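Local coordinates for aromatic-amino-acid transaminase TyrB (Burkholderia cenocepacia K56-2Valvano, PDB 4WD2), which probably catalyses the reversible, pyridoxal-phosphate-dependent transfer of amino groups between aromatic amino acids and 2-oxo acids, at residues S88-A93 and A221-G226; A93-R98 and A235-A240; A80-A85 and E261-L266. All coordinates share one frame; numbering follows the deposited sequence.

Contact 1: S88-A93 and A221-G226; sequences SLVFGA and AYQGFG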
ATOM      1  N   SER A  88      -5.311  16.599  13.430  1.00  7.41           N
ATOM      2  CA  SER A  88      -6.258  17.591  13.938  1.00  9.26           C
ATOM      3  C   SER A  88      -7.695  17.060  13.937  1.00 10.11           C
ATOM      4  O   SER A  88      -8.448  17.257  14.893  1.00 10.74           O
ATOM      5  CB  SER A  88      -6.173  18.869  13.107  1.00 10.31           C
ATOM      6  OG  SER A  88      -7.013  19.872  13.644  1.00 12.53           O
ATOM      7  N   LEU A  89      -8.081  16.392  12.857  1.00 10.41           N
ATOM      8  CA  LEU A  89      -9.427  15.840  12.755  1.00 10.12           C
ATOM      9  C   LEU A  89      -9.688  14.787  13.823  1.00  8.95           C
ATOM     10  O   LEU A  89     -10.748  14.770  14.444  1.00  9.29           O
ATOM     11  CB  LEU A  89      -9.649  15.229  11.370  1.00  8.37           C
ATOM     12  CG  LEU A  89     -10.924  14.405  11.194  1.00  6.78           C
ATOM     13  CD1 LEU A  89     -12.169  15.280  11.288  1.00  7.16           C
ATOM     14  CD2 LEU A  89     -10.882  13.678   9.859  1.00  8.85           C
ATOM     15  N   VAL A  90      -8.716  13.905  14.029  1.00  8.41           N
ATOM     16  CA  VAL A  90      -8.882  12.792  14.958  1.00  8.69           C
ATOM     17  C   VAL A  90      -8.847  13.217  16.427  1.00  9.36           C
ATOM     18  O   VAL A  90      -9.689  12.787  17.213  1.00  9.46           O
ATOM     19  CB  VAL A  90      -7.808  11.715  14.729  1.00  9.19           C
ATOM     20  CG1 VAL A  90      -7.861  10.652  15.830  1.00  9.47           C
ATOM     21  CG2 VAL A  90      -7.996  11.070  13.368  1.00  9.89           C
ATOM     22  N   PHE A  91      -7.883  14.054  16.801  1.00  9.69           N
ATOM     23  CA  PHE A  91      -7.691  14.394  18.211  1.00  9.57           C
ATOM     24  C   PHE A  91      -8.334  15.722  18.596  1.00 10.48           C
ATOM     25  O   PHE A  91      -8.479  16.027  19.783  1.00 12.31           O
ATOM     26  CB  PHE A  91      -6.196  14.435  18.553  1.00  8.80           C
ATOM     27  CG  PHE A  91      -5.507  13.102  18.421  1.00  8.89           C
ATOM     28  CD1 PHE A  91      -4.947  12.710  17.214  1.00  8.74           C
ATOM     29  CD2 PHE A  91      -5.414  12.245  19.506  1.00  8.88           C
ATOM     30  CE1 PHE A  91      -4.321  11.484  17.086  1.00  9.02           C
ATOM     31  CE2 PHE A  91      -4.779  11.014  19.384  1.00  9.33           C
ATOM     32  CZ  PHE A  91      -4.238  10.634  18.172  1.00  9.29           C
ATOM     33  N   GLY A  92      -8.717  16.505  17.595  1.00  8.43           N
ATOM     34  CA  GLY A  92      -9.179  17.857  17.827  1.00  6.99           C
ATOM     35  C   GLY A  92      -7.992  18.791  17.740  1.00  9.77           C
ATOM     36  O   GLY A  92      -6.914  18.490  18.270  1.00 10.38           O
ATOM     37  N   ALA A  93      -8.186  19.920  17.065  1.00  9.40           N
ATOM     38  CA  ALA A  93      -7.145  20.924  16.880  1.00  9.55           C
ATOM     39  C   ALA A  93      -6.488  21.348  18.187  1.00 10.51           C
ATOM     40  O   ALA A  93      -5.275  21.572  18.232  1.00 10.79           O
ATOM     41  CB  ALA A  93      -7.723  22.155  16.168  1.00 10.02           C
ATOM     42  N   ALA A 221     -12.797   3.427  12.317  1.00  9.06           N
ATOM     43  CA  ALA A 221     -13.026   3.336  10.887  1.00 10.12           C
ATOM     44  C   ALA A 221     -14.241   4.149  10.441  1.00 11.96           C
ATOM     45  O   ALA A 221     -14.431   4.380   9.240  1.00 13.13           O
ATOM     46  CB  ALA A 221     -13.180   1.872  10.477  1.00 10.59           C
ATOM     47  N   TYR A 222     -15.040   4.602  11.406  1.00 10.41           N
ATOM     48  CA  TYR A 222     -16.299   5.282  11.101  1.00  9.19           C
ATOM     49  C   TYR A 222     -16.490   6.608  11.812  1.00  8.46           C
ATOM     50  O   TYR A 222     -17.607   6.909  12.226  1.00  9.66           O
ATOM     51  CB  TYR A 222     -17.490   4.370  11.447  1.00  9.56           C
ATOM     52  CG  TYR A 222     -17.404   3.037  10.770  1.00 10.94           C
ATOM     53  CD1 TYR A 222     -17.855   2.874   9.469  1.00  9.95           C
ATOM     54  CD2 TYR A 222     -16.826   1.951  11.411  1.00 11.99           C
ATOM     55  CE1 TYR A 222     -17.751   1.666   8.831  1.00 11.78           C
ATOM     56  CE2 TYR A 222     -16.716   0.735  10.778  1.00 11.49           C
ATOM     57  CZ  TYR A 222     -17.183   0.601   9.489  1.00 12.71           C
ATOM     58  OH  TYR A 222     -17.081  -0.605   8.851  1.00 12.99           O
ATOM     59  N   GLN A 223     -15.427   7.398  11.968  1.00  6.81           N
ATOM     60  CA  GLN A 223     -15.576   8.699  12.622  1.00  7.89           C
ATOM     61  C   GLN A 223     -16.590   9.543  11.858  1.00  8.63           C
ATOM     62  O   GLN A 223     -16.392   9.858  10.689  1.00 10.86           O
ATOM     63  CB  GLN A 223     -14.238   9.445  12.720  1.00  6.65           C
ATOM     64  CG  GLN A 223     -14.304  10.694  13.621  1.00  6.16           C
ATOM     65  CD  GLN A 223     -13.027  11.516  13.615  1.00  7.66           C
ATOM     66  OE1 GLN A 223     -12.125  11.291  12.802  1.00  7.48           O
ATOM     67  NE2 GLN A 223     -12.951  12.486  14.523  1.00  9.57           N
ATOM     68  N   GLY A 224     -17.689   9.875  12.518  1.00  8.25           N
ATOM     69  CA  GLY A 224     -18.723  10.689  11.914  1.00 10.19           C
ATOM     70  C   GLY A 224     -20.045   9.970  11.753  1.00 10.43           C
ATOM     71  O   GLY A 224     -21.069  10.610  11.527  1.00 11.70           O
ATOM     72  N   PHE A 225     -20.029   8.645  11.887  1.00 10.25           N
ATOM     73  CA  PHE A 225     -21.234   7.836  11.681  1.00 11.09           C
ATOM     74  C   PHE A 225     -21.996   7.440  12.944  1.00 11.27           C
ATOM     75  O   PHE A 225     -23.032   6.788  12.854  1.00 12.71           O
ATOM     76  CB  PHE A 225     -20.882   6.555  10.927  1.00 11.30           C
ATOM     77  CG  PHE A 225     -20.631   6.762   9.466  1.00 13.08           C
ATOM     78  CD1 PHE A 225     -21.688   6.925   8.586  1.00 14.35           C
ATOM     79  CD2 PHE A 225     -19.346   6.784   8.976  1.00 11.42           C
ATOM     80  CE1 PHE A 225     -21.459   7.109   7.246  1.00 15.00           C
ATOM     81  CE2 PHE A 225     -19.107   6.964   7.634  1.00 13.21           C
ATOM     82  CZ  PHE A 225     -20.160   7.125   6.767  1.00 14.51           C
ATOM     83  N   GLY A 226     -21.490   7.804  14.116  1.00 10.51           N
ATOM     84  CA  GLY A 226     -22.165   7.452  15.355  1.00  9.03           C
ATOM     85  C   GLY A 226     -22.894   8.639  15.955  1.00 10.60           C
ATOM     86  O   GLY A 226     -24.127   8.672  15.989  1.00 11.10           O
TER

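Contact 2: A93-R98 and A235-A240; sequences ADHPAR and AVRELA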
ATOM      1  N   ALA A  93      -8.186  19.920  17.065  1.00  9.40           N
ATOM      2  CA  ALA A  93      -7.145  20.924  16.880  1.00  9.55           C
ATOM      3  C   ALA A  93      -6.488  21.348  18.187  1.00 10.51           C
ATOM      4  O   ALA A  93      -5.275  21.572  18.232  1.00 10.79           O
ATOM      5  CB  ALA A  93      -7.723  22.155  16.168  1.00 10.02           C
ATOM      6  N   ASP A  94      -7.284  21.462  19.247  1.00  9.37           N
ATOM      7  CA  ASP A  94      -6.790  22.000  20.512  1.00  9.86           C
ATOM      8  C   ASP A  94      -6.267  20.932  21.476  1.00  9.17           C
ATOM      9  O   ASP A  94      -6.041  21.215  22.660  1.00  8.48           O
ATOM     10  CB  ASP A  94      -7.895  22.810  21.203  1.00 11.92           C
ATOM     11  CG  ASP A  94      -9.059  21.942  21.685  1.00 12.82           C
ATOM     12  OD1 ASP A  94      -9.164  20.769  21.266  1.00 12.88           O
ATOM     13  OD2 ASP A  94      -9.877  22.443  22.490  1.00 12.05           O
ATOM     14  N   HIS A  95      -6.084  19.707  20.991  1.00  8.71           N
ATOM     15  CA  HIS A  95      -5.711  18.627  21.894  1.00  9.65           C
ATOM     16  C   HIS A  95      -4.320  18.874  22.468  1.00  9.59           C
ATOM     17  O   HIS A  95      -3.403  19.215  21.727  1.00  9.89           O
ATOM     18  CB  HIS A  95      -5.764  17.273  21.197  1.00  9.77           C
ATOM     19  CG  HIS A  95      -5.842  16.128  22.150  1.00 11.31           C
ATOM     20  ND1 HIS A  95      -4.789  15.768  22.970  1.00 11.88           N
ATOM     21  CD2 HIS A  95      -6.852  15.277  22.444  1.00 10.08           C
ATOM     22  CE1 HIS A  95      -5.147  14.742  23.716  1.00 10.55           C
ATOM     23  NE2 HIS A  95      -6.395  14.420  23.413  1.00 10.53           N
ATOM     24  N   PRO A  96      -4.167  18.734  23.795  1.00  9.31           N
ATOM     25  CA  PRO A  96      -2.873  19.012  24.434  1.00 10.44           C
ATOM     26  C   PRO A  96      -1.746  18.090  23.955  1.00  9.32           C
ATOM     27  O   PRO A  96      -0.600  18.517  23.894  1.00  8.83           O
ATOM     28  CB  PRO A  96      -3.162  18.794  25.927  1.00 11.20           C
ATOM     29  CG  PRO A  96      -4.410  17.958  25.966  1.00 11.02           C
ATOM     30  CD  PRO A  96      -5.208  18.421  24.785  1.00 10.68           C
ATOM     31  N   ALA A  97      -2.064  16.847  23.618  1.00 10.08           N
ATOM     32  CA  ALA A  97      -1.054  15.921  23.124  1.00 10.70           C
ATOM     33  C   ALA A  97      -0.559  16.356  21.752  1.00 11.52           C
ATOM     34  O   ALA A  97       0.593  16.110  21.387  1.00 12.52           O
ATOM     35  CB  ALA A  97      -1.602  14.506  23.067  1.00  9.81           C
ATOM     36  N   ARG A  98      -1.442  16.994  20.989  1.00 10.15           N
ATOM     37  CA  ARG A  98      -1.064  17.556  19.695  1.00  9.03           C
ATOM     38  C   ARG A  98      -0.162  18.767  19.884  1.00  9.58           C
ATOM     39  O   ARG A  98       0.855  18.900  19.211  1.00 10.66           O
ATOM     40  CB  ARG A  98      -2.313  17.923  18.892  1.00  7.24           C
ATOM     41  CG  ARG A  98      -2.107  18.874  17.730  1.00  7.43           C
ATOM     42  CD  ARG A  98      -3.367  18.897  16.863  1.00 11.24           C
ATOM     43  NE  ARG A  98      -3.306  19.891  15.792  1.00 12.15           N
ATOM     44  CZ  ARG A  98      -2.664  19.733  14.637  1.00 11.43           C
ATOM     45  NH1 ARG A  98      -1.988  18.617  14.384  1.00 11.75           N
ATOM     46  NH2 ARG A  98      -2.684  20.704  13.735  1.00 11.51           N
ATOM     47  N   ALA A 235     -12.966   8.231  22.758  1.00 10.97           N
ATOM     48  CA  ALA A 235     -12.063   7.235  23.330  1.00 10.99           C
ATOM     49  C   ALA A 235     -10.606   7.583  23.038  1.00  9.66           C
ATOM     50  O   ALA A 235      -9.747   7.498  23.914  1.00  9.49           O
ATOM     51  CB  ALA A 235     -12.390   5.852  22.797  1.00 10.79           C
ATOM     52  N   VAL A 236     -10.342   7.983  21.798  1.00  8.51           N
ATOM     53  CA  VAL A 236      -9.005   8.362  21.373  1.00  8.96           C
ATOM     54  C   VAL A 236      -8.533   9.613  22.111  1.00  9.50           C
ATOM     55  O   VAL A 236      -7.419   9.656  22.632  1.00  9.47           O
ATOM     56  CB  VAL A 236      -8.960   8.603  19.843  1.00 12.25           C
ATOM     57  CG1 VAL A 236      -7.649   9.219  19.439  1.00 12.62           C
ATOM     58  CG2 VAL A 236      -9.183   7.290  19.092  1.00 12.65           C
ATOM     59  N   ARG A 237      -9.395  10.624  22.159  1.00  6.15           N
ATOM     60  CA  ARG A 237      -9.038  11.905  22.755  1.00  6.79           C
ATOM     61  C   ARG A 237      -8.862  11.785  24.271  1.00  7.62           C
ATOM     62  O   ARG A 237      -7.971  12.413  24.843  1.00  6.73           O
ATOM     63  CB  ARG A 237     -10.092  12.964  22.404  1.00  6.32           C
ATOM     64  CG  ARG A 237     -10.204  13.212  20.909  1.00  6.21           C
ATOM     65  CD  ARG A 237     -11.181  14.345  20.539  1.00  9.71           C
ATOM     66  NE  ARG A 237     -11.301  14.449  19.085  1.00  8.81           N
ATOM     67  CZ  ARG A 237     -12.068  15.326  18.439  1.00  7.13           C
ATOM     68  NH1 ARG A 237     -12.796  16.202  19.104  1.00  8.90           N
ATOM     69  NH2 ARG A 237     -12.102  15.321  17.118  1.00  6.64           N
ATOM     70  N   GLU A 238      -9.697  10.973  24.919  1.00  8.28           N
ATOM     71  CA  GLU A 238      -9.586  10.787  26.367  1.00  8.49           C
ATOM     72  C   GLU A 238      -8.352   9.950  26.747  1.00  8.84           C
ATOM     73  O   GLU A 238      -7.680  10.251  27.733  1.00  9.12           O
ATOM     74  CB  GLU A 238     -10.866  10.153  26.928  1.00  9.96           C
ATOM     75  CG  GLU A 238     -10.901  10.024  28.448  1.00  9.35           C
ATOM     76  CD  GLU A 238     -10.929  11.369  29.174  1.00 11.27           C
ATOM     77  OE1 GLU A 238     -11.044  12.421  28.513  1.00 11.01           O
ATOM     78  OE2 GLU A 238     -10.839  11.377  30.420  1.00 11.80           O
ATOM     79  N   LEU A 239      -8.043   8.918  25.962  1.00  9.54           N
ATOM     80  CA  LEU A 239      -6.800   8.164  26.160  1.00  8.92           C
ATOM     81  C   LEU A 239      -5.581   9.083  26.069  1.00  9.21           C
ATOM     82  O   LEU A 239      -4.682   9.040  26.920  1.00  8.51           O
ATOM     83  CB  LEU A 239      -6.678   7.034  25.130  1.00  9.35           C
ATOM     84  CG  LEU A 239      -7.362   5.696  25.427  1.00  9.35           C
ATOM     85  CD1 LEU A 239      -7.563   4.891  24.153  1.00  7.75           C
ATOM     86  CD2 LEU A 239      -6.555   4.879  26.439  1.00 10.43           C
ATOM     87  N   ALA A 240      -5.569   9.931  25.046  1.00  8.60           N
ATOM     88  CA  ALA A 240      -4.460  10.851  24.823  1.00  9.68           C
ATOM     89  C   ALA A 240      -4.376  11.965  25.878  1.00 10.65           C
ATOM     90  O   ALA A 240      -3.277  12.350  26.284  1.00 11.52           O
ATOM     91  CB  ALA A 240      -4.554  11.453  23.424  1.00  9.57           C
TER

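Contact 3: A80-A85 and E261-L266; sequences AAYRDA and ERVGGL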
ATOM      1  N   ALA A  80       2.743  15.985   4.236  1.00 14.11           N
ATOM      2  CA  ALA A  80       2.792  16.706   5.505  1.00 14.24           C
ATOM      3  C   ALA A  80       1.467  17.374   5.848  1.00 12.81           C
ATOM      4  O   ALA A  80       1.029  17.335   6.998  1.00 11.50           O
ATOM      5  CB  ALA A  80       3.909  17.745   5.482  1.00 16.45           C
ATOM      6  N   ALA A  81       0.841  17.998   4.852  1.00 12.08           N
ATOM      7  CA  ALA A  81      -0.436  18.674   5.046  1.00 13.58           C
ATOM      8  C   ALA A  81      -1.538  17.680   5.409  1.00 13.61           C
ATOM      9  O   ALA A  81      -2.386  17.967   6.256  1.00 15.06           O
ATOM     10  CB  ALA A  81      -0.817  19.461   3.798  1.00 15.45           C
ATOM     11  N   TYR A  82      -1.517  16.510   4.774  1.00 13.66           N
ATOM     12  CA  TYR A  82      -2.454  15.428   5.091  1.00 13.33           C
ATOM     13  C   TYR A  82      -2.308  14.964   6.544  1.00 11.60           C
ATOM     14  O   TYR A  82      -3.295  14.896   7.281  1.00 10.01           O
ATOM     15  CB  TYR A  82      -2.235  14.250   4.137  1.00 11.60           C
ATOM     16  CG  TYR A  82      -3.100  13.014   4.352  1.00 12.03           C
ATOM     17  CD1 TYR A  82      -2.725  12.018   5.253  1.00 11.82           C
ATOM     18  CD2 TYR A  82      -4.257  12.815   3.606  1.00 12.18           C
ATOM     19  CE1 TYR A  82      -3.497  10.876   5.424  1.00 11.72           C
ATOM     20  CE2 TYR A  82      -5.031  11.678   3.769  1.00 12.44           C
ATOM     21  CZ  TYR A  82      -4.646  10.711   4.675  1.00 12.27           C
ATOM     22  OH  TYR A  82      -5.417   9.582   4.829  1.00 11.67           O
ATOM     23  N   ARG A  83      -1.080  14.632   6.940  1.00 11.90           N
ATOM     24  CA  ARG A  83      -0.777  14.188   8.308  1.00 11.33           C
ATOM     25  C   ARG A  83      -1.284  15.167   9.370  1.00 12.42           C
ATOM     26  O   ARG A  83      -1.877  14.770  10.382  1.00  9.08           O
ATOM     27  CB  ARG A  83       0.734  13.994   8.482  1.00 10.38           C
ATOM     28  CG  ARG A  83       1.340  12.909   7.616  1.00 10.42           C
ATOM     29  CD  ARG A  83       2.853  13.031   7.603  1.00 11.79           C
ATOM     30  NE  ARG A  83       3.388  13.084   8.955  1.00 11.77           N
ATOM     31  CZ  ARG A  83       4.377  13.880   9.341  1.00 13.46           C
ATOM     32  NH1 ARG A  83       4.960  14.697   8.470  1.00 13.86           N
ATOM     33  NH2 ARG A  83       4.789  13.850  10.601  1.00 14.04           N
ATOM     34  N   ASP A  84      -1.045  16.451   9.139  1.00 13.64           N
ATOM     35  CA  ASP A  84      -1.467  17.461  10.097  1.00 13.74           C
ATOM     36  C   ASP A  84      -2.984  17.578  10.159  1.00 11.88           C
ATOM     37  O   ASP A  84      -3.566  17.698  11.241  1.00 11.25           O
ATOM     38  CB  ASP A  84      -0.854  18.810   9.755  1.00 14.62           C
ATOM     39  CG  ASP A  84      -1.300  19.889  10.700  1.00 17.52           C
ATOM     40  OD1 ASP A  84      -0.807  19.900  11.845  1.00 18.24           O
ATOM     41  OD2 ASP A  84      -2.150  20.715  10.306  1.00 19.36           O
ATOM     42  N   ALA A  85      -3.620  17.543   8.992  1.00 11.51           N
ATOM     43  CA  ALA A  85      -5.075  17.618   8.909  1.00 10.54           C
ATOM     44  C   ALA A  85      -5.710  16.405   9.581  1.00 11.20           C
ATOM     45  O   ALA A  85      -6.670  16.532  10.333  1.00 14.34           O
ATOM     46  CB  ALA A  85      -5.521  17.716   7.465  1.00 10.04           C
ATOM     47  N   GLU A 261      -9.697   4.425  -3.043  1.00 10.64           N
ATOM     48  CA  GLU A 261      -8.493   5.237  -3.166  1.00 12.94           C
ATOM     49  C   GLU A 261      -7.573   5.063  -1.957  1.00 14.31           C
ATOM     50  O   GLU A 261      -6.543   5.725  -1.855  1.00 15.93           O
ATOM     51  CB  GLU A 261      -8.844   6.718  -3.371  1.00 13.53           C
ATOM     52  CG  GLU A 261      -9.632   7.044  -4.655  1.00 13.13           C
ATOM     53  CD  GLU A 261      -8.919   6.666  -5.967  1.00 13.36           C
ATOM     54  OE1 GLU A 261      -7.738   6.251  -5.957  1.00 13.01           O
ATOM     55  OE2 GLU A 261      -9.561   6.798  -7.029  1.00 12.78           O
ATOM     56  N   ARG A 262      -7.961   4.164  -1.055  1.00 13.00           N
ATOM     57  CA  ARG A 262      -7.113   3.700   0.050  1.00 11.37           C
ATOM     58  C   ARG A 262      -6.436   4.819   0.844  1.00 11.44           C
ATOM     59  O   ARG A 262      -5.224   5.041   0.731  1.00 10.40           O
ATOM     60  CB  ARG A 262      -6.047   2.732  -0.483  1.00 10.40           C
ATOM     61  CG  ARG A 262      -6.588   1.655  -1.426  1.00 11.62           C
ATOM     62  CD  ARG A 262      -7.759   0.888  -0.834  1.00 12.24           C
ATOM     63  NE  ARG A 262      -7.407   0.196   0.403  1.00 12.86           N
ATOM     64  CZ  ARG A 262      -8.125   0.256   1.522  1.00 11.54           C
ATOM     65  NH1 ARG A 262      -7.728  -0.402   2.606  1.00 10.72           N
ATOM     66  NH2 ARG A 262      -9.237   0.979   1.555  1.00 10.17           N
ATOM     67  N   VAL A 263      -7.225   5.515   1.653  1.00 11.22           N
ATOM     68  CA  VAL A 263      -6.707   6.606   2.458  1.00 11.31           C
ATOM     69  C   VAL A 263      -7.094   6.450   3.925  1.00 10.62           C
ATOM     70  O   VAL A 263      -8.251   6.191   4.261  1.00 10.61           O
ATOM     71  CB  VAL A 263      -7.196   7.969   1.933  1.00 11.23           C
ATOM     72  CG1 VAL A 263      -6.315   8.422   0.779  1.00 12.79           C
ATOM     73  CG2 VAL A 263      -8.646   7.881   1.496  1.00 10.21           C
ATOM     74  N   GLY A 264      -6.095   6.589   4.789  1.00 10.12           N
ATOM     75  CA  GLY A 264      -6.283   6.472   6.218  1.00  8.64           C
ATOM     76  C   GLY A 264      -5.121   7.094   6.958  1.00  8.42           C
ATOM     77  O   GLY A 264      -4.228   7.681   6.340  1.00  8.69           O
ATOM     78  N   GLY A 265      -5.130   6.980   8.283  1.00  7.51           N
ATOM     79  CA  GLY A 265      -4.014   7.455   9.079  1.00  6.33           C
ATOM     80  C   GLY A 265      -3.641   6.501  10.196  1.00  6.05           C
ATOM     81  O   GLY A 265      -4.456   5.692  10.646  1.00  7.66           O
ATOM     82  N   LEU A 266      -2.392   6.588  10.633  1.00  7.17           N
ATOM     83  CA  LEU A 266      -1.956   5.915  11.845  1.00  7.12           C
ATOM     84  C   LEU A 266      -1.352   6.953  12.776  1.00  8.10           C
ATOM     85  O   LEU A 266      -0.455   7.698  12.385  1.00  9.07           O
ATOM     86  CB  LEU A 266      -0.938   4.810  11.543  1.00  7.38           C
ATOM     87  CG  LEU A 266      -0.337   4.120  12.774  1.00  8.64           C
ATOM     88  CD1 LEU A 266      -1.410   3.435  13.616  1.00  7.83           C
ATOM     89  CD2 LEU A 266       0.754   3.120  12.369  1.00  9.28           C
TER

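Contact 1: S88-A93 and A221-G226
The extended side chain of Gln223 overlaps the flank of Leu89, the two running past each other in opposite directions at the C-terminal end of helix 80-91. Its amide oxygen OE1 lies 3.7 Å from Leu89 CG, with the CD2 methyl of the same leucine slightly farther off. Val90 meets the amide from another side: its CG2 methyl comes within 4.2 Å of Gln223 OE1, the two side chains crossing at a slant. Reaching this far takes a nearly straight chain, with Gln223 CG trans to the backbone N (chi1 -170°) and CD again trans across the next bond. At its end NE2 donates to Leu89 O, 3.2 Å away, along a fairly straight N-H path (164°). The carbonyl oxygen lies close to the plane of the Gln223 amide, whereas NE2 stands well above the carbonyl plane, 44° out of it. NE2 also donates to Leu229 O, so two backbone oxygens grip this buried nitrogen and fix which way round the amide sits. Leu89 O receives a second, weak bond from Arg237, which binds Val90 O more firmly through NE. Gly92 then takes a positive phi as the chain leaves the helix. On the other segment, a type II turn from Tyr222 to Phe225 carries Gly224 in its third position. Tyr222 OH is hydrogen-bonded to O3 of the cofactor-lysine adduct at position 254, so the same turn that carries Gln223 also reaches the cofactor. Segment 221-226 leads from strand 215-220 of the central sheet toward helix 229-232, while helix 80-91 packs Val90 and Phe91 on helix 234-241 and Phe91 also on strand 264-269.

Contact 2: A93-R98 and A235-A240
His95 reaches helix 234-241 with NE2 and caps its own helix with ND1. With CG trans to the backbone N (chi1 -161°), its imidazole is carried toward the neighbouring helix, and NE2 donates to Arg237 O over 2.9 Å. This bond is nearly straight (171°), lies close to the ring plane and uses a lone pair of the carbonyl oxygen. At the second nitrogen, ND1 accepts from Ala97 N at 3.0 Å, again almost in plane. In-plane bonds at both nitrogens fix the rotation of the ring, and they place the proton on NE2 and leave ND1 as acceptor. Carbon contacts complete the fit: His95 CE1 touches the Ala240 methyl CB at 3.4 Å, and CD2 lies 4.0 Å from Arg237 CB. Beyond its CB, Arg237 runs straight away from the ring; its guanidinium, whose plane stands 82° from that of the imidazole, is in a salt bridge with Asp230. Alongside the ring, Ala97 CB meets Ala240 CB at 4.3 Å, small enough groups to let the backbones approach closely. The arrangement is a histidine N-cap at the start of the short helix 96-99, whose capping side chain also ties that helix to a backbone carbonyl of its neighbour.

Contact 3: A80-A85 and E261-L266
Tyr82 sits in regular helical backbone, whereas Val263 and Gly264 follow an extended path, Gly264 being almost fully stretched, into strand 264-269. Just before them Arg262 has a positive phi of 49°, where the chain turns out of the loop. Helix and strand backbones stay well apart, and the tyrosine ring bridges between them. Tyr82 CG lies trans to the backbone N (chi1 178°), which carries the ring out of the helix toward the strand. Its hydroxyl donates to Gly264 O at 2.7 Å. The carbonyl is approached from well to one side of its long axis, the C=O...OH angle being 107°, with the hydroxyl lifted far above the carbonyl plane. Seen from the tyrosine, Gly264 O lies at the ring edge, near its plane, 3.4 Å from CE1. Although Gly264 N is also near the hydroxyl, its poor angle excludes a bond. Val263 also touches the hydroxyl, its CB 3.8 Å from Tyr82 OH. The hydroxyl rests on main chain, against the carbonyl of Gly264. The Tyr82 side chain also packs on Ala299 and Val302 of helix 297-307 and on Gln107 of strand 103-108. Strand 264-269 runs antiparallel to both its neighbours, 103-108 and 246-251, and is bonded to them through Gly264 with Thr108 and Gly265 with Asn250. Arg262, next to the contact, binds a phosphate oxygen of the cofactor-lysine adduct at position 254 through NH1, which also reaches Tyr291 O of the second subunit. A helix laid on a strand that runs antiparallel to both its neighbours in the mixed sheet, with the cofactor phosphate at that strand's entry, is characteristic of the large domain of fold type I pyridoxal-phosphate enzymes.

All three contacts are buried, though contact 2 lies farthest from the chain centre, beside exposed loop residues, and contact 1 lies nearest to it. Contacts 1 and 3 share helix 80-91, one using its end and the other its start, whereas contact 2 takes up the chain just beyond it at Ala93. In each, one polar side chain reaches a backbone carbonyl: an amide in contact 1, an imidazole in contact 2 and a phenol in contact 3. Arg237 connects contacts 1 and 2, and the Asp84-Arg98 salt bridge joins contacts 2 and 3. The segments of contacts 1 and 3 each include a residue hydrogen-bonded to the cofactor adduct; contact 2 joins two helices.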